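Local coordinates for putative DsbA oxidoreductase SCO1869 (Streptomyces coelicolor A3, PDB 3GL5), which probably acts as a thiol-disulfide oxidoreductase of the DsbA family, with a thioredoxin-like fold, at residues 8-13 and 102-107. Residues are numbered along the deposited sequence; the frame is centred on the assembly and turned at random.
Sequences WSDIAC and DLHRLL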
loop_
_atom_site.group_PDB
_atom_site.type_symbol
_atom_site.label_atom_id
_atom_site.label_comp_id
_atom_site.label_asym_id
_atom_site.label_seq_id
_atom_site.Cartn_x
_atom_site.Cartn_y
_atom_site.Cartn_z
ATOM N N TRP A 8 11.802 6.393 -0.257
ATOM C CA TRP A 8 12.827 5.439 -0.737
ATOM C C TRP A 8 14.080 5.526 0.111
ATOM O O TRP A 8 14.549 6.612 0.377
ATOM C CB TRP A 8 13.173 5.732 -2.191
ATOM C CG TRP A 8 12.248 5.107 -3.138
ATOM C CD1 TRP A 8 12.433 3.917 -3.794
ATOM C CD2 TRP A 8 10.969 5.604 -3.564
ATOM N NE1 TRP A 8 11.355 3.650 -4.617
ATOM C CE2 TRP A 8 10.446 4.672 -4.496
ATOM C CE3 TRP A 8 10.214 6.747 -3.253
ATOM C CZ2 TRP A 8 9.195 4.842 -5.112
ATOM C CZ3 TRP A 8 8.980 6.927 -3.879
ATOM C CH2 TRP A 8 8.472 5.978 -4.770
ATOM N N SER A 9 14.630 4.394 0.537
ATOM C CA SER A 9 15.881 4.424 1.320
ATOM C C SER A 9 16.587 3.078 1.224
ATOM O O SER A 9 15.966 2.064 0.830
ATOM C CB SER A 9 15.639 4.718 2.812
ATOM O OG SER A 9 15.435 6.102 3.072
ATOM N N ASP A 10 17.876 3.082 1.590
ATOM C CA ASP A 10 18.665 1.862 1.725
ATOM C C ASP A 10 19.071 1.750 3.175
ATOM O O ASP A 10 19.197 2.761 3.852
ATOM C CB ASP A 10 19.938 1.952 0.890
ATOM C CG ASP A 10 20.472 0.610 0.500
ATOM O OD1 ASP A 10 20.063 -0.435 1.062
ATOM O OD2 ASP A 10 21.349 0.580 -0.390
ATOM N N ILE A 11 19.267 0.533 3.663
ATOM C CA ILE A 11 19.827 0.336 5.019
ATOM C C ILE A 11 21.303 0.857 5.196
ATOM O O ILE A 11 21.698 1.308 6.294
ATOM C CB ILE A 11 19.723 -1.169 5.428
ATOM C CG1 ILE A 11 18.251 -1.678 5.351
ATOM C CG2 ILE A 11 20.283 -1.393 6.825
ATOM C CD1 ILE A 11 17.238 -0.941 6.263
ATOM N N ALA A 12 22.117 0.752 4.142
ATOM C CA ALA A 12 23.523 1.208 4.183
ATOM C C ALA A 12 23.602 2.703 3.817
ATOM O O ALA A 12 24.361 3.097 2.959
ATOM C CB ALA A 12 24.412 0.357 3.188
ATOM N N CYS A 13 22.753 3.518 4.395
ATOM C CA CYS A 13 22.694 4.924 4.016
ATOM C C CYS A 13 22.483 5.728 5.315
ATOM O O CYS A 13 21.384 5.754 5.849
ATOM C CB CYS A 13 21.543 5.084 3.038
ATOM S SG CYS A 13 20.945 6.699 2.715
ATOM N N ASP A 102 19.053 -8.787 0.171
ATOM C CA ASP A 102 18.299 -9.701 1.028
ATOM C C ASP A 102 17.572 -8.994 2.177
ATOM O O ASP A 102 16.435 -9.375 2.549
ATOM C CB ASP A 102 19.225 -10.804 1.550
ATOM C CG ASP A 102 19.616 -11.782 0.440
ATOM O OD1 ASP A 102 18.814 -11.907 -0.510
ATOM O OD2 ASP A 102 20.707 -12.396 0.483
ATOM N N LEU A 103 18.203 -7.954 2.717
ATOM C CA LEU A 103 17.524 -7.147 3.712
ATOM C C LEU A 103 16.250 -6.567 3.106
ATOM O O LEU A 103 15.194 -6.591 3.712
ATOM C CB LEU A 103 18.459 -6.030 4.202
ATOM C CG LEU A 103 19.485 -6.373 5.289
ATOM C CD1 LEU A 103 20.552 -7.319 4.764
ATOM C CD2 LEU A 103 20.137 -5.108 5.761
ATOM N N HIS A 104 16.347 -6.051 1.890
ATOM C CA HIS A 104 15.194 -5.475 1.251
ATOM C C HIS A 104 14.093 -6.494 0.958
ATOM O O HIS A 104 12.914 -6.166 1.101
ATOM C CB HIS A 104 15.587 -4.677 -0.000
ATOM C CG HIS A 104 16.235 -3.361 0.321
ATOM N ND1 HIS A 104 15.525 -2.290 0.824
ATOM C CD2 HIS A 104 17.531 -2.951 0.239
ATOM C CE1 HIS A 104 16.342 -1.264 1.009
ATOM N NE2 HIS A 104 17.561 -1.633 0.649
ATOM N N ARG A 105 14.472 -7.699 0.550
ATOM C CA ARG A 105 13.493 -8.783 0.340
ATOM C C ARG A 105 12.745 -9.088 1.634
ATOM O O ARG A 105 11.500 -9.202 1.634
ATOM C CB ARG A 105 14.162 -10.044 -0.218
ATOM C CG ARG A 105 14.780 -9.794 -1.606
ATOM C CD ARG A 105 15.109 -11.077 -2.344
ATOM N NE ARG A 105 16.085 -11.920 -1.623
ATOM C CZ ARG A 105 15.794 -13.071 -1.003
ATOM N NH1 ARG A 105 14.551 -13.558 -0.966
ATOM N NH2 ARG A 105 16.754 -13.750 -0.421
ATOM N N LEU A 106 13.494 -9.130 2.736
ATOM C CA LEU A 106 12.899 -9.324 4.063
ATOM C C LEU A 106 12.055 -8.150 4.510
ATOM O O LEU A 106 11.074 -8.360 5.227
ATOM C CB LEU A 106 13.948 -9.638 5.127
ATOM C CG LEU A 106 14.575 -11.032 5.109
ATOM C CD1 LEU A 106 15.611 -11.026 6.239
ATOM C CD2 LEU A 106 13.556 -12.184 5.302
ATOM N N LEU A 107 12.411 -6.915 4.099
ATOM C CA LEU A 107 11.543 -5.778 4.386
ATOM C C LEU A 107 10.171 -5.947 3.704
ATOM O O LEU A 107 9.159 -5.496 4.233
ATOM C CB LEU A 107 12.184 -4.441 4.014
ATOM C CG LEU A 107 13.327 -4.022 4.960
ATOM C CD1 LEU A 107 14.214 -2.935 4.321
ATOM C CD2 LEU A 107 12.773 -3.493 6.307
#
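His104 reaches from helix 101-111 to the loop that follows strand 3-9 and donates a hydrogen bond from NE2 to Asp10 OD1, 2.8 Å long and nearly straight at 161°. The acceptor lies close to the imidazole plane, whereas the donor meets OD1 from above the carboxylate, the two flat groups being turned 42° apart. At the same ring edge, CE1 sits 3.4 Å from Ser9 O. Beside this polar link, Ile11 packs on the helix: its CG2 lies 3.9 Å from Leu103 CD2, while its CD1 meets Leu107 CD1 tip to tip at 4.1 Å. With CG1 beside the backbone N (chi1 -56°), both branches of Ile11 border Leu103 CD2, and the longer one runs on to Leu107.

Both oxygens of the Asp10 carboxylate have further partners: Thr100 OG1 also hydrogen-bonds to OD1, Ile11 N adds a weak bond to it, and Leu45 N binds OD2. Helix 116-128 covers the apolar part through Phe123, which touches both Ile11 and Leu103. Replacing His104 with a leucine would probably deprive buried Asp10 of one of its donors and loosen the tie between loop and helix. The contact thus joins the inserted helical region of this DsbA-like fold to the loop leading into the Cys13-Cys16 disulfide, and the bonds shared by the two carboxylate oxygens hold Asp10 in place, giving this buried polar group its partners within the protein.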